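Local coordinates for hypothetical protein TM1553 (Thermotoga maritima, PDB 1VRM) that probably transfers FMN from FAD to target flavoproteins, as other members of the ApbE family of flavin transferases do, at residues Arg65-Lys70 with Val79-Glu84; Asp218-Ile223 with Leu305-Gly310; Asp296-Gly301 with Glu314-Phe319. One frame throughout, in Å; residues are numbered along the deposited sequence.

Interaction 1 of 3, residues Arg65-Lys70 with Val79-Glu84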
ATOM      1  N   ARG A  65     -11.126   1.366  17.733  1.00 17.25           N
ATOM      2  CA  ARG A  65     -10.038   2.234  18.207  1.00 19.10           C
ATOM      3  C   ARG A  65      -9.477   3.130  17.096  1.00 17.18           C
ATOM      4  O   ARG A  65      -8.522   3.875  17.306  1.00 17.94           O
ATOM      5  CB  ARG A  65      -8.894   1.372  18.760  1.00 22.64           C
ATOM      6  CG  ARG A  65      -9.315   0.431  19.925  1.00 24.84           C
ATOM      7  CD  ARG A  65      -8.255  -0.653  20.193  1.00 26.11           C
ATOM      8  NE  ARG A  65      -8.336  -1.793  19.285  1.00 31.82           N
ATOM      9  CZ  ARG A  65      -7.528  -2.851  19.349  1.00 35.13           C
ATOM     10  NH1 ARG A  65      -6.594  -2.939  20.296  1.00 42.45           N
ATOM     11  NH2 ARG A  65      -7.669  -3.846  18.481  1.00 29.04           N
ATOM     12  N   SER A  66      -9.994   2.990  15.895  1.00 11.28           N
ATOM     13  CA  SER A  66      -9.406   3.645  14.761  1.00  9.26           C
ATOM     14  C   SER A  66      -9.764   5.137  14.658  1.00  8.03           C
ATOM     15  O   SER A  66     -10.920   5.531  14.765  1.00  7.98           O
ATOM     16  CB  SER A  66      -9.859   2.966  13.459  1.00  9.33           C
ATOM     17  OG  SER A  66      -9.486   3.740  12.346  1.00  8.84           O
ATOM     18  N   VAL A  67      -8.772   5.943  14.344  1.00  5.76           N
ATOM     19  CA  VAL A  67      -8.999   7.386  14.075  1.00  6.19           C
ATOM     20  C   VAL A  67      -9.630   7.575  12.666  1.00  7.18           C
ATOM     21  O   VAL A  67     -10.334   8.568  12.423  1.00  8.37           O
ATOM     22  CB  VAL A  67      -7.671   8.155  14.183  0.50  6.66           C
ATOM     23  CG1 VAL A  67      -6.708   7.794  13.035  0.50  5.78           C
ATOM     24  CG2 VAL A  67      -7.906   9.621  14.304  0.50  9.12           C
ATOM     25  N   VAL A  68      -9.281   6.712  11.722  1.00  7.14           N
ATOM     26  CA  VAL A  68      -9.931   6.704  10.418  1.00  6.00           C
ATOM     27  C   VAL A  68     -11.431   6.443  10.600  1.00  5.22           C
ATOM     28  O   VAL A  68     -12.244   7.148  10.009  1.00  8.30           O
ATOM     29  CB  VAL A  68      -9.304   5.659   9.455  1.00  8.42           C
ATOM     30  CG1 VAL A  68     -10.203   5.353   8.232  1.00 10.51           C
ATOM     31  CG2 VAL A  68      -7.934   6.146   9.074  1.00  9.33           C
ATOM     32  N   LYS A  69     -11.790   5.413  11.375  1.00  6.96           N
ATOM     33  CA  LYS A  69     -13.193   5.109  11.630  1.00  8.28           C
ATOM     34  C   LYS A  69     -13.821   6.312  12.320  1.00  7.56           C
ATOM     35  O   LYS A  69     -14.962   6.700  11.968  1.00  8.16           O
ATOM     36  CB  LYS A  69     -13.367   3.860  12.452  1.00  9.89           C
ATOM     37  CG  LYS A  69     -14.809   3.461  12.665  1.00 11.54           C
ATOM     38  CD  LYS A  69     -14.893   2.041  13.134  1.00 16.78           C
ATOM     39  CE  LYS A  69     -16.225   1.775  13.789  1.00 21.77           C
ATOM     40  NZ  LYS A  69     -17.310   2.027  12.848  1.00 20.37           N
ATOM     41  N   LYS A  70     -13.117   6.929  13.259  1.00  8.18           N
ATOM     42  CA  LYS A  70     -13.661   8.134  13.934  1.00  9.90           C
ATOM     43  C   LYS A  70     -14.003   9.221  12.931  1.00  7.26           C
ATOM     44  O   LYS A  70     -15.105   9.752  12.945  1.00  8.93           O
ATOM     45  CB  LYS A  70     -12.687   8.698  14.967  1.00 10.34           C
ATOM     46  CG  LYS A  70     -13.164   9.949  15.696  1.00 12.32           C
ATOM     47  CD  LYS A  70     -12.046  10.404  16.617  1.00 17.81           C
ATOM     48  CE  LYS A  70     -12.253  11.763  17.160  1.00 33.92           C
ATOM     49  NZ  LYS A  70     -11.263  11.945  18.280  1.00 39.11           N
ATOM     50  N   VAL A  79     -13.154  17.414  12.660  1.00  7.23           N
ATOM     51  CA  VAL A  79     -12.682  16.431  13.620  1.00  6.90           C
ATOM     52  C   VAL A  79     -11.212  16.668  13.994  1.00  8.19           C
ATOM     53  O   VAL A  79     -10.352  16.664  13.135  1.00  6.77           O
ATOM     54  CB  VAL A  79     -12.820  14.950  13.045  1.00  8.74           C
ATOM     55  CG1 VAL A  79     -12.329  13.914  14.035  1.00 12.52           C
ATOM     56  CG2 VAL A  79     -14.259  14.627  12.683  1.00 10.88           C
ATOM     57  N   GLU A  80     -10.957  16.886  15.282  1.00  9.64           N
ATOM     58  CA  GLU A  80      -9.592  17.064  15.769  1.00  9.73           C
ATOM     59  C   GLU A  80      -8.876  15.737  15.715  1.00  8.82           C
ATOM     60  O   GLU A  80      -9.398  14.692  16.128  1.00 11.40           O
ATOM     61  CB  GLU A  80      -9.580  17.591  17.190  1.00 13.38           C
ATOM     62  CG  GLU A  80     -10.068  19.019  17.241  1.00 19.12           C
ATOM     63  CD  GLU A  80     -10.394  19.509  18.663  1.00 26.48           C
ATOM     64  OE1 GLU A  80      -9.833  18.954  19.644  1.00 47.14           O
ATOM     65  OE2 GLU A  80     -11.205  20.455  18.773  1.00 46.03           O
ATOM     66  N   VAL A  81      -7.688  15.781  15.140  1.00  8.74           N
ATOM     67  CA  VAL A  81      -6.829  14.605  15.093  1.00  9.93           C
ATOM     68  C   VAL A  81      -5.402  14.928  15.534  1.00 10.63           C
ATOM     69  O   VAL A  81      -4.985  16.098  15.609  1.00 11.06           O
ATOM     70  CB  VAL A  81      -6.805  13.986  13.675  1.00  8.09           C
ATOM     71  CG1 VAL A  81      -8.248  13.620  13.227  1.00  9.88           C
ATOM     72  CG2 VAL A  81      -6.156  14.913  12.677  1.00 12.48           C
ATOM     73  N   ASP A  82      -4.661  13.867  15.817  1.00  9.63           N
ATOM     74  CA  ASP A  82      -3.273  13.943  16.209  1.00 10.04           C
ATOM     75  C   ASP A  82      -2.377  14.169  14.972  1.00  8.27           C
ATOM     76  O   ASP A  82      -2.791  13.962  13.825  1.00  9.16           O
ATOM     77  CB  ASP A  82      -2.895  12.635  16.916  1.00 12.23           C
ATOM     78  CG  ASP A  82      -3.067  11.442  15.994  1.00 18.11           C
ATOM     79  OD1 ASP A  82      -4.230  10.975  15.775  1.00 17.68           O
ATOM     80  OD2 ASP A  82      -2.037  11.038  15.418  1.00 13.50           O
ATOM     81  N   GLU A  83      -1.115  14.548  15.210  1.00  9.45           N
ATOM     82  CA  GLU A  83      -0.168  14.892  14.155  1.00  9.08           C
ATOM     83  C   GLU A  83       0.125  13.738  13.240  1.00  9.69           C
ATOM     84  O   GLU A  83       0.255  13.922  12.050  1.00  9.03           O
ATOM     85  CB  GLU A  83       1.133  15.417  14.797  1.00 12.57           C
ATOM     86  CG  GLU A  83       2.132  15.970  13.801  1.00 19.62           C
ATOM     87  N   GLU A  84       0.250  12.542  13.791  1.00  7.89           N
ATOM     88  CA  GLU A  84       0.524  11.367  12.945  1.00  7.58           C
ATOM     89  C   GLU A  84      -0.589  11.159  11.915  1.00  7.17           C
ATOM     90  O   GLU A  84      -0.365  10.955  10.705  1.00  8.65           O
ATOM     91  CB  GLU A  84       0.703  10.108  13.797  1.00  9.26           C
ATOM     92  CG  GLU A  84       1.078   8.889  12.933  1.00  9.20           C
ATOM     93  CD  GLU A  84       1.145   7.559  13.674  1.00  9.91           C
ATOM     94  OE1 GLU A  84       0.354   7.370  14.642  1.00 11.90           O
ATOM     95  OE2 GLU A  84       1.977   6.714  13.240  1.00 10.09           O
TER
HETATM   96  O   HOH W   1      -9.163  12.043  16.677  1.00 29.89           O
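The flat group that meets the other segment is the carboxylate of Asp82, whose OD1 lies 4.2 Å from Val67 CG2. Asp82 is the N-cap of helix 83-98, with OD1 hydrogen-bonded to the hydroxyl of Thr85, while OD2 forms a salt bridge with Lys58 of helix 41-58. The contact joins two helix starts, for Ser66 is likewise the N-cap of helix 67-72, its OG accepting from Lys69 N at 3.0 Å in a nearly straight bond (171°). Between these helices the chain runs through strand 79-80, at the edge of a small three-stranded antiparallel sheet. In the conformer described here, Val67 has CG2 anti to its backbone N, and this branch meets Val81 CG1 at 4.2 Å, the two side chains crossing at about a right angle. One turn ahead, Lys70 is extended throughout and its aliphatic end passes at a slant over Val79, CE to CG1 at 3.8 Å. The ammonium goes on past the valine toward the strand backbone, where it acts through solvent: a water accepts from Lys70 NZ at 2.6 Å and donates to Glu80 O at 2.7 Å.

Interaction 2 of 3, residues Asp218-Ile223 with Leu305-Gly310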
ATOM      1  N   ASP A 218       5.985 -19.659  -9.427  1.00 23.25           N
ATOM      2  CA  ASP A 218       7.350 -19.340  -9.841  1.00 22.15           C
ATOM      3  C   ASP A 218       7.621 -17.855  -9.644  1.00 19.69           C
ATOM      4  O   ASP A 218       6.715 -17.068  -9.424  1.00 21.06           O
ATOM      5  CB  ASP A 218       7.547 -19.682 -11.323  1.00 21.97           C
ATOM      6  CG  ASP A 218       6.515 -18.986 -12.244  1.00 27.65           C
ATOM      7  OD1 ASP A 218       5.282 -19.248 -12.092  1.00 24.89           O
ATOM      8  OD2 ASP A 218       6.942 -18.204 -13.148  1.00 30.52           O
ATOM      9  N   VAL A 219       8.897 -17.522  -9.660  1.00 18.59           N
ATOM     10  CA  VAL A 219       9.384 -16.148  -9.650  1.00 19.46           C
ATOM     11  C   VAL A 219       9.582 -15.731 -11.108  1.00 17.05           C
ATOM     12  O   VAL A 219      10.216 -16.467 -11.880  1.00 18.78           O
ATOM     13  CB  VAL A 219      10.721 -16.122  -8.886  1.00 21.70           C
ATOM     14  CG1 VAL A 219      11.400 -14.835  -9.027  1.00 22.56           C
ATOM     15  CG2 VAL A 219      10.461 -16.440  -7.418  1.00 24.73           C
ATOM     16  N   ILE A 220       9.127 -14.538 -11.473  1.00 11.54           N
ATOM     17  CA  ILE A 220       9.298 -14.085 -12.845  1.00 10.70           C
ATOM     18  C   ILE A 220      10.529 -13.171 -12.974  1.00 13.83           C
ATOM     19  O   ILE A 220      10.992 -12.919 -14.081  1.00 12.40           O
ATOM     20  CB  ILE A 220       8.052 -13.373 -13.401  1.00 13.77           C
ATOM     21  CG1 ILE A 220       7.714 -12.160 -12.539  1.00 13.01           C
ATOM     22  CG2 ILE A 220       6.869 -14.350 -13.545  1.00 15.72           C
ATOM     23  CD1 ILE A 220       6.533 -11.356 -13.079  1.00 15.04           C
ATOM     24  N   ASP A 221      11.087 -12.695 -11.862  1.00 10.88           N
ATOM     25  CA  ASP A 221      12.277 -11.827 -11.944  1.00 10.14           C
ATOM     26  C   ASP A 221      12.886 -11.748 -10.552  1.00 10.05           C
ATOM     27  O   ASP A 221      12.167 -11.954  -9.560  1.00 13.18           O
ATOM     28  CB  ASP A 221      11.842 -10.445 -12.406  1.00 10.65           C
ATOM     29  CG  ASP A 221      12.987  -9.609 -12.997  1.00 14.47           C
ATOM     30  OD1 ASP A 221      14.153 -10.096 -13.189  1.00 14.59           O
ATOM     31  OD2 ASP A 221      12.706  -8.415 -13.256  1.00 15.78           O
ATOM     32  N   TYR A 222      14.200 -11.471 -10.496  1.00 10.94           N
ATOM     33  CA  TYR A 222      14.890 -11.188  -9.241  1.00 10.41           C
ATOM     34  C   TYR A 222      15.479  -9.804  -9.253  1.00  9.88           C
ATOM     35  O   TYR A 222      16.072  -9.400 -10.257  1.00 11.99           O
ATOM     36  CB  TYR A 222      16.001 -12.175  -8.984  1.00 13.47           C
ATOM     37  CG  TYR A 222      15.514 -13.537  -8.574  1.00 14.78           C
ATOM     38  CD1 TYR A 222      15.089 -13.779  -7.270  1.00 14.42           C
ATOM     39  CD2 TYR A 222      15.452 -14.570  -9.492  1.00 21.25           C
ATOM     40  CE1 TYR A 222      14.633 -15.033  -6.883  1.00 16.01           C
ATOM     41  CE2 TYR A 222      14.993 -15.818  -9.113  1.00 20.10           C
ATOM     42  CZ  TYR A 222      14.605 -16.030  -7.821  1.00 17.61           C
ATOM     43  OH  TYR A 222      14.150 -17.278  -7.463  1.00 26.42           O
ATOM     44  N   ILE A 223      15.271  -9.095  -8.156  1.00  7.87           N
ATOM     45  CA  ILE A 223      15.918  -7.827  -7.976  1.00  9.75           C
ATOM     46  C   ILE A 223      16.811  -7.831  -6.764  1.00  9.95           C
ATOM     47  O   ILE A 223      16.709  -8.688  -5.892  1.00  9.07           O
ATOM     48  CB  ILE A 223      14.916  -6.657  -7.921  1.00  8.91           C
ATOM     49  CG1 ILE A 223      13.965  -6.827  -6.740  1.00 14.10           C
ATOM     50  CG2 ILE A 223      14.134  -6.596  -9.228  1.00 16.29           C
ATOM     51  CD1 ILE A 223      13.293  -5.540  -6.300  1.00 18.57           C
ATOM     52  N   LEU A 305       7.825  -2.650 -12.918  1.00  6.40           N
ATOM     53  CA  LEU A 305       7.584  -3.813 -13.753  1.00  6.05           C
ATOM     54  C   LEU A 305       6.088  -4.086 -13.700  1.00  6.51           C
ATOM     55  O   LEU A 305       5.527  -4.208 -12.600  1.00  7.44           O
ATOM     56  CB  LEU A 305       8.321  -5.025 -13.206  1.00  6.44           C
ATOM     57  CG  LEU A 305       8.153  -6.363 -13.941  1.00  7.97           C
ATOM     58  CD1 LEU A 305       9.283  -7.276 -13.659  1.00 10.68           C
ATOM     59  CD2 LEU A 305       6.876  -7.060 -13.507  1.00 12.91           C
ATOM     60  N   ILE A 306       5.450  -4.202 -14.861  1.00  4.98           N
ATOM     61  CA  ILE A 306       4.024  -4.480 -14.967  1.00  6.26           C
ATOM     62  C   ILE A 306       3.835  -5.858 -15.601  1.00  7.26           C
ATOM     63  O   ILE A 306       4.457  -6.170 -16.597  1.00  7.61           O
ATOM     64  CB  ILE A 306       3.321  -3.451 -15.885  1.00  6.09           C
ATOM     65  CG1 ILE A 306       3.537  -2.030 -15.390  1.00  9.69           C
ATOM     66  CG2 ILE A 306       1.849  -3.785 -16.023  1.00  9.19           C
ATOM     67  CD1 ILE A 306       3.145  -0.994 -16.343  1.00 11.08           C
ATOM     68  N   VAL A 307       2.955  -6.679 -15.019  1.00  5.09           N
ATOM     69  CA  VAL A 307       2.522  -7.900 -15.668  1.00  5.10           C
ATOM     70  C   VAL A 307       1.108  -7.624 -16.155  1.00  6.87           C
ATOM     71  O   VAL A 307       0.187  -7.444 -15.346  1.00  6.89           O
ATOM     72  CB  VAL A 307       2.491  -9.091 -14.715  1.00  6.36           C
ATOM     73  CG1 VAL A 307       2.025 -10.357 -15.507  1.00 10.84           C
ATOM     74  CG2 VAL A 307       3.845  -9.298 -14.047  1.00  7.80           C
ATOM     75  N   LEU A 308       0.957  -7.532 -17.459  1.00  5.63           N
ATOM     76  CA  LEU A 308      -0.327  -7.245 -18.051  1.00  8.74           C
ATOM     77  C   LEU A 308      -1.209  -8.505 -18.016  1.00  7.72           C
ATOM     78  O   LEU A 308      -0.702  -9.608 -17.859  1.00  8.47           O
ATOM     79  CB  LEU A 308      -0.132  -6.791 -19.478  1.00  8.93           C
ATOM     80  CG  LEU A 308       0.647  -5.506 -19.635  1.00 10.98           C
ATOM     81  CD1 LEU A 308       1.044  -5.375 -21.104  1.00 13.75           C
ATOM     82  CD2 LEU A 308      -0.179  -4.338 -19.105  1.00 12.45           C
ATOM     83  N   GLU A 309      -2.514  -8.304 -18.086  1.00  9.43           N
ATOM     84  CA  GLU A 309      -3.429  -9.424 -18.222  1.00 10.50           C
ATOM     85  C   GLU A 309      -2.982 -10.283 -19.384  1.00 10.34           C
ATOM     86  O   GLU A 309      -2.756  -9.783 -20.473  1.00 11.93           O
ATOM     87  CB  GLU A 309      -4.832  -8.921 -18.443  1.00 14.31           C
ATOM     88  CG  GLU A 309      -5.865 -10.009 -18.657  1.00 17.20           C
ATOM     89  CD  GLU A 309      -7.233  -9.399 -18.790  1.00 22.17           C
ATOM     90  OE1 GLU A 309      -7.357  -8.325 -19.430  1.00 32.10           O
ATOM     91  OE2 GLU A 309      -8.191 -10.016 -18.252  1.00 45.62           O
ATOM     92  N   GLY A 310      -2.846 -11.571 -19.148  1.00 13.18           N
ATOM     93  CA  GLY A 310      -2.358 -12.488 -20.180  1.00 11.23           C
ATOM     94  C   GLY A 310      -0.921 -12.872 -19.966  1.00 13.62           C
ATOM     95  O   GLY A 310      -0.460 -13.902 -20.452  1.00 15.63           O
TER
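Ile220 and Val307 point their side chains at each other, tip to tip, and the methyls CD1 of Ile220 and CG2 of Val307 come to 3.5 Å, a tight fit for two carbons. Ile220 holds CG1 between its backbone N and carbonyl carbon (chi1 59°), and a fully extended second torsion (chi2 177°) then carries CD1 straight out toward the other strand. Val307 answers with the branch beside its own backbone N, CG2 being anti to the carbonyl carbon. The same Ile220 CD1 lies more loosely against Leu305 CD2, at 4.3 Å. These contacts press the two-stranded antiparallel sheet of 207-212 and 219-225 onto one face of the large antiparallel sheet, near its edge: Leu305 and Val307 of strand 303-308 face the small sheet, whereas Ile306 and Leu308 between and after them pack on helix 272-296 behind. Ile220 occupies the corner where the chain turns within 219-225, and it also touches Ile313 on edge strand 313-315 of the large sheet. Next to it, Asp221 crosses Leu305 at a slant, with OD2 3.6 Å from Leu305 CD1. The carboxylate is therefore partly flanked by hydrocarbon, and OD2 has the like-charged Glu323 OE1 close by, a repulsion that is probably eased by the salt bridge of Glu323 OE1 with Arg315. The other oxygen, Asp221 OD1, accepts a weak, strongly bent bond from Tyr222 N at 3.0 Å (N-H...O angle 123°).

Interaction 3 of 3, residues Asp296-Gly301 with Glu314-Phe319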
ATOM      1  N   ASP A 296       6.337   7.309 -17.629  1.00  7.12           N
ATOM      2  CA  ASP A 296       6.167   8.420 -16.695  1.00  6.57           C
ATOM      3  C   ASP A 296       6.490   8.060 -15.241  1.00  7.54           C
ATOM      4  O   ASP A 296       6.996   8.929 -14.497  1.00  8.81           O
ATOM      5  CB  ASP A 296       4.744   8.915 -16.754  1.00  8.12           C
ATOM      6  CG  ASP A 296       4.420   9.643 -18.041  1.00 17.40           C
ATOM      7  OD1 ASP A 296       5.368   9.971 -18.811  1.00 13.79           O
ATOM      8  OD2 ASP A 296       3.215   9.946 -18.252  1.00 16.00           O
ATOM      9  N   PHE A 297       6.214   6.814 -14.822  1.00  5.43           N
ATOM     10  CA  PHE A 297       6.381   6.462 -13.412  1.00  4.61           C
ATOM     11  C   PHE A 297       7.781   6.620 -12.869  1.00  5.91           C
ATOM     12  O   PHE A 297       7.937   7.105 -11.744  1.00  6.06           O
ATOM     13  CB  PHE A 297       5.766   5.097 -13.073  1.00  6.37           C
ATOM     14  CG  PHE A 297       4.327   5.197 -12.674  1.00  8.08           C
ATOM     15  CD1 PHE A 297       3.425   5.900 -13.434  1.00  7.93           C
ATOM     16  CD2 PHE A 297       3.885   4.658 -11.476  1.00 10.63           C
ATOM     17  CE1 PHE A 297       2.082   6.011 -13.051  1.00 10.42           C
ATOM     18  CE2 PHE A 297       2.567   4.736 -11.111  1.00 10.53           C
ATOM     19  CZ  PHE A 297       1.672   5.423 -11.879  1.00  9.49           C
ATOM     20  N   PRO A 298       8.810   6.229 -13.629  1.00  6.56           N
ATOM     21  CA  PRO A 298      10.188   6.392 -13.148  1.00  7.77           C
ATOM     22  C   PRO A 298      10.520   7.824 -12.869  1.00 10.28           C
ATOM     23  O   PRO A 298      11.310   8.091 -11.957  1.00  7.11           O
ATOM     24  CB  PRO A 298      11.032   5.834 -14.274  1.00  8.64           C
ATOM     25  CG  PRO A 298      10.099   4.809 -14.952  1.00  8.14           C
ATOM     26  CD  PRO A 298       8.747   5.425 -14.870  1.00  6.52           C
ATOM     27  N   ASN A 299       9.883   8.745 -13.572  1.00  8.45           N
ATOM     28  CA  ASN A 299      10.141  10.167 -13.295  1.00  8.19           C
ATOM     29  C   ASN A 299       9.480  10.724 -12.038  1.00  9.81           C
ATOM     30  O   ASN A 299       9.687  11.887 -11.680  1.00 13.19           O
ATOM     31  CB  ASN A 299       9.803  10.986 -14.514  1.00  9.66           C
ATOM     32  CG  ASN A 299      10.612  10.585 -15.704  1.00  9.39           C
ATOM     33  OD1 ASN A 299      11.781  10.248 -15.585  1.00 10.08           O
ATOM     34  ND2 ASN A 299       9.994  10.578 -16.900  1.00 12.50           N
HETATM   35  N   MSE A 300       8.646   9.907 -11.403  1.00 10.88           N
HETATM   36  CA  MSE A 300       8.086  10.153 -10.080  1.00 14.68           C
HETATM   37  C   MSE A 300       8.830   9.361  -9.002  1.00 11.68           C
HETATM   38  O   MSE A 300       8.441   9.378  -7.836  1.00 15.22           O
HETATM   39  CB  MSE A 300       6.643   9.724 -10.033  1.00 14.22           C
HETATM   40  CG  MSE A 300       5.740  10.661 -10.733  1.00 20.27           C
HETATM   41 SE   MSE A 300       3.847  10.046 -10.407  1.00 46.86          SE
HETATM   42  CE  MSE A 300       3.872   8.518 -11.432  1.00 19.84           C
ATOM     43  N   GLY A 301       9.903   8.690  -9.410  1.00  9.80           N
ATOM     44  CA  GLY A 301      10.697   7.855  -8.542  1.00 10.40           C
ATOM     45  C   GLY A 301      10.137   6.443  -8.355  1.00 10.81           C
ATOM     46  O   GLY A 301      10.471   5.760  -7.383  1.00 11.23           O
ATOM     47  N   GLU A 314       6.233  -5.911 -18.858  1.00  7.75           N
ATOM     48  CA  GLU A 314       6.797  -4.668 -19.344  1.00  9.40           C
ATOM     49  C   GLU A 314       7.494  -3.977 -18.183  1.00 11.69           C
ATOM     50  O   GLU A 314       6.925  -3.827 -17.126  1.00 12.32           O
ATOM     51  CB  GLU A 314       5.720  -3.792 -19.885  1.00 10.97           C
ATOM     52  CG  GLU A 314       4.945  -4.439 -21.017  1.00 13.68           C
ATOM     53  CD  GLU A 314       5.773  -4.729 -22.261  1.00 19.07           C
ATOM     54  OE1 GLU A 314       6.916  -4.225 -22.397  1.00 23.11           O
ATOM     55  OE2 GLU A 314       5.222  -5.433 -23.124  1.00 31.65           O
ATOM     56  N   ARG A 315       8.719  -3.545 -18.392  1.00 10.63           N
ATOM     57  CA  ARG A 315       9.360  -2.831 -17.318  1.00  8.32           C
ATOM     58  C   ARG A 315      10.173  -1.668 -17.815  1.00  9.38           C
ATOM     59  O   ARG A 315      10.553  -1.592 -18.988  1.00  9.72           O
ATOM     60  CB  ARG A 315      10.158  -3.767 -16.483  1.00 13.43           C
ATOM     61  CG  ARG A 315      11.309  -4.307 -17.158  1.00 12.85           C
ATOM     62  CD  ARG A 315      11.338  -5.844 -16.969  1.00 18.49           C
ATOM     63  NE  ARG A 315      12.683  -6.364 -17.095  1.00 20.27           N
ATOM     64  CZ  ARG A 315      13.247  -6.837 -18.216  1.00 21.00           C
ATOM     65  NH1 ARG A 315      14.500  -7.282 -18.174  1.00 18.80           N
ATOM     66  NH2 ARG A 315      12.626  -6.831 -19.380  1.00 21.98           N
ATOM     67  N   SER A 316      10.372  -0.708 -16.935  1.00  7.35           N
ATOM     68  CA  SER A 316      11.202   0.438 -17.280  1.00  8.05           C
ATOM     69  C   SER A 316      12.651   0.072 -17.364  1.00  8.37           C
ATOM     70  O   SER A 316      13.101  -0.850 -16.760  1.00  7.23           O
ATOM     71  CB  SER A 316      11.019   1.592 -16.324  1.00  8.72           C
ATOM     72  OG  SER A 316      11.424   1.236 -15.010  1.00  8.36           O
ATOM     73  N   GLU A 317      13.416   0.850 -18.141  1.00  7.99           N
ATOM     74  CA  GLU A 317      14.848   0.627 -18.181  1.00 10.56           C
ATOM     75  C   GLU A 317      15.480   0.799 -16.784  1.00  8.19           C
ATOM     76  O   GLU A 317      16.449   0.139 -16.429  1.00  9.13           O
ATOM     77  CB  GLU A 317      15.488   1.586 -19.190  1.00 11.58           C
ATOM     78  CG  GLU A 317      15.089   1.303 -20.611  1.00 10.15           C
ATOM     79  CD  GLU A 317      15.508  -0.082 -21.088  1.00 23.00           C
ATOM     80  OE1 GLU A 317      16.614  -0.561 -20.716  1.00 29.93           O
ATOM     81  OE2 GLU A 317      14.707  -0.694 -21.821  1.00 32.34           O
ATOM     82  N   THR A 318      14.923   1.695 -15.985  1.00  7.55           N
ATOM     83  CA  THR A 318      15.420   1.906 -14.628  1.00  8.09           C
ATOM     84  C   THR A 318      15.223   0.628 -13.783  1.00  7.96           C
ATOM     85  O   THR A 318      16.047   0.296 -12.955  1.00  9.58           O
ATOM     86  CB  THR A 318      14.764   3.142 -13.925  1.00  9.99           C
ATOM     87  OG1 THR A 318      13.329   3.120 -14.004  1.00  8.26           O
ATOM     88  CG2 THR A 318      15.331   4.429 -14.536  1.00 12.79           C
ATOM     89  N   PHE A 319      14.097  -0.065 -13.957  1.00  7.59           N
ATOM     90  CA  PHE A 319      13.843  -1.296 -13.225  1.00  5.96           C
ATOM     91  C   PHE A 319      14.956  -2.320 -13.516  1.00  7.48           C
ATOM     92  O   PHE A 319      15.458  -2.980 -12.594  1.00  8.15           O
ATOM     93  CB  PHE A 319      12.435  -1.873 -13.591  1.00  7.22           C
ATOM     94  CG  PHE A 319      12.005  -2.993 -12.697  1.00  6.42           C
ATOM     95  CD1 PHE A 319      12.379  -4.294 -12.946  1.00  8.41           C
ATOM     96  CD2 PHE A 319      11.265  -2.726 -11.531  1.00  5.57           C
ATOM     97  CE1 PHE A 319      11.983  -5.329 -12.047  1.00  7.93           C
ATOM     98  CE2 PHE A 319      10.881  -3.780 -10.685  1.00  8.57           C
ATOM     99  CZ  PHE A 319      11.237  -5.050 -10.962  1.00  7.78           C
TER
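Ser316 and Thr318 share nearly the same first torsion (chi1 63° and 51°), which tucks each hydroxyl between backbone N and carbonyl carbon and brings both oxygens round to the side where Pro298 lies. Ser316 OG and Thr318 OG1 are hydrogen-bonded to each other at 2.9 Å, and CB and CG of the proline ring rest against this pair. Pro298 CG meets Ser316 CB at 3.6 Å, while Pro298 CB approaches Thr318 OG1 at the same distance of 3.6 Å. The proline opens a 3-10 turn, 298-300, closed by a bond from Gly301 N to Pro298 O (3.0 Å). That turn links the end of helix 272-296 to strand 303-308, the first arm of a beta hairpin whose second arm, 313-315, leads into the short helix 317-320; Pro298 thus packs where the hairpin's open end passes into that helix. Thr318 OG1 is also hydrogen-bonded to His303 ND1, and Ser316 OG has a weak bond with Leu304 N. With polar partners supplied by the hairpin itself, the hydroxyls meet the proline through van der Waals contact, so the fit between the segments rests on shape rather than on directed bonds.

How the interactions relate
Interaction 1 comes first along the chain and lies apart, its centre about 38 Å from that of interaction 2 and about 35 Å from that of interaction 3, on the opposite side of the chain's centre. It belongs to helices 67-72 and 83-98 and the small three-stranded sheet. Interactions 2 and 3 are neighbours, with centres about 15 Å apart and segments that alternate in sequence. Both reach the end of the eight-stranded antiparallel sheet, where strands 303-308 and 313-315 pair through Ile306 N and Glu314 O at 2.7 Å. Phe319 of interaction 3 packs on Asp221, Ile223 and Leu305 of interaction 2. Together they tie this sheet edge to the two-stranded sheet and the end of helix 272-296.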